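Local coordinates for protein polymerase subunit PA (Dhori virus, PDB 4CGS) that probably binds RNA as part of the viral polymerase, here as the N-terminal domain of its PA subunit, the counterpart of the cap-snatching domain of other orthomyxovirus polymerases, at residues Arg30-Glu33 against Ala34-Glu38. Sequence-based numbering, arbitrary orientation.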
ATOM      1  N   ARG A  30       6.255  14.184 -11.076  1.00  8.75           N
ATOM      2  CA  ARG A  30       5.140  14.787 -10.341  1.00  8.54           C
ATOM      3  C   ARG A  30       5.282  14.417  -8.844  1.00  7.28           C
ATOM      4  O   ARG A  30       4.598  13.544  -8.338  1.00  7.09           O
ATOM      5  CB  ARG A  30       3.803  14.312 -10.888  1.00 10.62           C
ATOM      6  CG  ARG A  30       3.740  14.661 -12.397  1.00 12.74           C
ATOM      7  CD  ARG A  30       2.369  14.904 -12.847  1.00 14.64           C
ATOM      8  NE  ARG A  30       2.208  14.952 -14.279  1.00 16.00           N
ATOM      9  CZ  ARG A  30       2.529  15.947 -15.086  1.00 16.08           C
ATOM     10  NH1 ARG A  30       3.116  17.093 -14.661  1.00 18.36           N
ATOM     11  NH2 ARG A  30       2.126  15.816 -16.326  1.00 19.78           N
ATOM     12  N   PRO A  31       6.231  15.046  -8.148  1.00  7.05           N
ATOM     13  CA  PRO A  31       6.595  14.539  -6.842  1.00  7.95           C
ATOM     14  C   PRO A  31       5.498  14.645  -5.781  1.00  7.26           C
ATOM     15  O   PRO A  31       5.338  13.745  -4.956  1.00  7.42           O
ATOM     16  CB  PRO A  31       7.819  15.321  -6.465  1.00 10.21           C
ATOM     17  CG  PRO A  31       7.753  16.570  -7.347  1.00 10.40           C
ATOM     18  CD  PRO A  31       7.150  16.109  -8.614  1.00  8.31           C
ATOM     19  N   LEU A  32       4.755  15.731  -5.763  1.00  6.85           N
ATOM     20  CA  LEU A  32       3.674  15.818  -4.734  1.00  7.29           C
ATOM     21  C   LEU A  32       2.632  14.712  -4.951  1.00  6.54           C
ATOM     22  O   LEU A  32       2.235  14.026  -3.987  1.00  6.45           O
ATOM     23  CB  LEU A  32       3.029  17.238  -4.754  1.00  6.45           C
ATOM     24  CG  LEU A  32       1.775  17.314  -3.902  1.00  8.37           C
ATOM     25  CD1 LEU A  32       2.028  17.007  -2.421  1.00  9.73           C
ATOM     26  CD2 LEU A  32       1.112  18.688  -4.057  1.00 10.17           C
ATOM     27  N   GLU A  33       2.209  14.560  -6.180  1.00  6.62           N
ATOM     28  CA  GLU A  33       1.213  13.564  -6.518  1.00  5.99           C
ATOM     29  C   GLU A  33       1.743  12.159  -6.146  1.00  6.26           C
ATOM     30  O   GLU A  33       1.047  11.338  -5.577  1.00  6.50           O
ATOM     31  CB  GLU A  33       0.851  13.598  -7.975  1.00  8.35           C
ATOM     32  CG  GLU A  33       0.118  14.832  -8.514  1.00 10.31           C
ATOM     33  CD  GLU A  33       0.991  16.044  -8.834  1.00 11.12           C
ATOM     34  OE1 GLU A  33       2.154  16.123  -8.460  1.00 10.70           O
ATOM     35  OE2 GLU A  33       0.508  16.927  -9.581  1.00 13.07           O
ATOM     36  N   ALA A  34       2.970  11.891  -6.539  1.00  6.67           N
ATOM     37  CA  ALA A  34       3.592  10.638  -6.226  1.00  5.52           C
ATOM     38  C   ALA A  34       3.751  10.430  -4.756  1.00  5.46           C
ATOM     39  O   ALA A  34       3.541   9.291  -4.270  1.00  5.83           O
ATOM     40  CB  ALA A  34       4.928  10.493  -6.935  1.00  7.91           C
ATOM     41  N   ARG A  35       4.054  11.433  -3.984  1.00  5.48           N
ATOM     42  CA  ARG A  35       4.217  11.309  -2.530  1.00  5.99           C
ATOM     43  C   ARG A  35       2.874  10.961  -1.902  1.00  5.62           C
ATOM     44  O   ARG A  35       2.813  10.110  -0.994  1.00  5.53           O
ATOM     45  CB  ARG A  35       4.744  12.603  -1.937  1.00  6.54           C
ATOM     46  CG  ARG A  35       5.090  12.556  -0.482  1.00  6.77           C
ATOM     47  CD  ARG A  35       5.782  13.783   0.014  1.00  6.84           C
ATOM     48  NE  ARG A  35       6.109  13.656   1.429  1.00  6.98           N
ATOM     49  CZ  ARG A  35       6.649  14.654   2.147  1.00  7.82           C
ATOM     50  NH1 ARG A  35       6.899  15.818   1.529  1.00  9.47           N
ATOM     51  NH2 ARG A  35       6.870  14.522   3.468  1.00  9.30           N
ATOM     52  N   ILE A  36       1.791  11.627  -2.356  1.00  6.49           N
ATOM     53  CA  ILE A  36       0.494  11.287  -1.848  1.00  6.70           C
ATOM     54  C   ILE A  36       0.127   9.884  -2.143  1.00  5.71           C
ATOM     55  O   ILE A  36      -0.323   9.163  -1.256  1.00  5.94           O
ATOM     56  CB  ILE A  36      -0.576  12.286  -2.368  1.00  6.98           C
ATOM     57  CG1 ILE A  36      -0.294  13.705  -1.777  1.00  6.96           C
ATOM     58  CG2 ILE A  36      -1.980  11.826  -1.973  1.00  8.45           C
ATOM     59  CD1 ILE A  36      -1.074  14.842  -2.396  1.00  9.78           C
ATOM     60  N   VAL A  37       0.277   9.444  -3.380  1.00  5.74           N
ATOM     61  CA  VAL A  37       0.026   8.041  -3.724  1.00  5.66           C
ATOM     62  C   VAL A  37       0.857   7.058  -2.901  1.00  5.67           C
ATOM     63  O   VAL A  37       0.336   6.033  -2.454  1.00  5.82           O
ATOM     64  CB  VAL A  37       0.122   7.782  -5.232  1.00  5.90           C
ATOM     65  CG1 VAL A  37       0.033   6.290  -5.547  1.00  8.75           C
ATOM     66  CG2 VAL A  37      -0.976   8.544  -5.959  1.00  8.60           C
ATOM     67  N   GLU A  38       2.105   7.415  -2.649  1.00  5.73           N
ATOM     68  CA  GLU A  38       2.998   6.500  -1.862  1.00  4.51           C
ATOM     69  C   GLU A  38       2.523   6.432  -0.426  1.00  5.14           C
ATOM     70  O   GLU A  38       2.520   5.371   0.197  1.00  5.11           O
ATOM     71  CB  GLU A  38       4.450   6.979  -1.975  1.00  5.53           C
ATOM     72  CG  GLU A  38       5.464   5.955  -1.487  1.00  6.57           C
ATOM     73  CD  GLU A  38       6.892   6.360  -1.728  1.00  7.58           C
ATOM     74  OE1 GLU A  38       7.172   7.235  -2.561  1.00  6.72           O
ATOM     75  OE2 GLU A  38       7.759   5.815  -0.993  1.00  8.75           O
TER
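Ala34 N donates to Arg30 O at 2.9 Å, nearly straight (166°), and this bond closes the first turn of helix 31-44. Arg30 is the N-cap residue, so its carbonyl is the first acceptor of the helix. Three more i to i+4 bonds follow. The bond from Arg35 N to Pro31 O, 2.8 Å, is the most bent of the four, with an N-H...O angle of 150°. Ile36 N binds Leu32 O at 2.9 Å, and Val37 N binds Glu33 O at 3.0 Å. Proline has no N-H to give, which suits Pro31 to the first helical position.

The side-chain contact is apolar. With CG anti to the backbone nitrogen (chi1 170°), Leu32 brings CD1 to 3.8 Å from Ile36 CD1, one turn on, and the two side chains cross at a slant. Trp16 of helix 13-18 touches both residues.

The charged groups find partners outside this stretch of helix. Glu33 OE2 forms a salt bridge with Arg165, and Arg30 NE bonds to Glu168 O. The extended Arg35 side chain gives NE to Ser19 OG and NH2 to Trp16 O. The backbone bonds thus build the start of the helix, while the polar side chains tie it to residues near both chain ends.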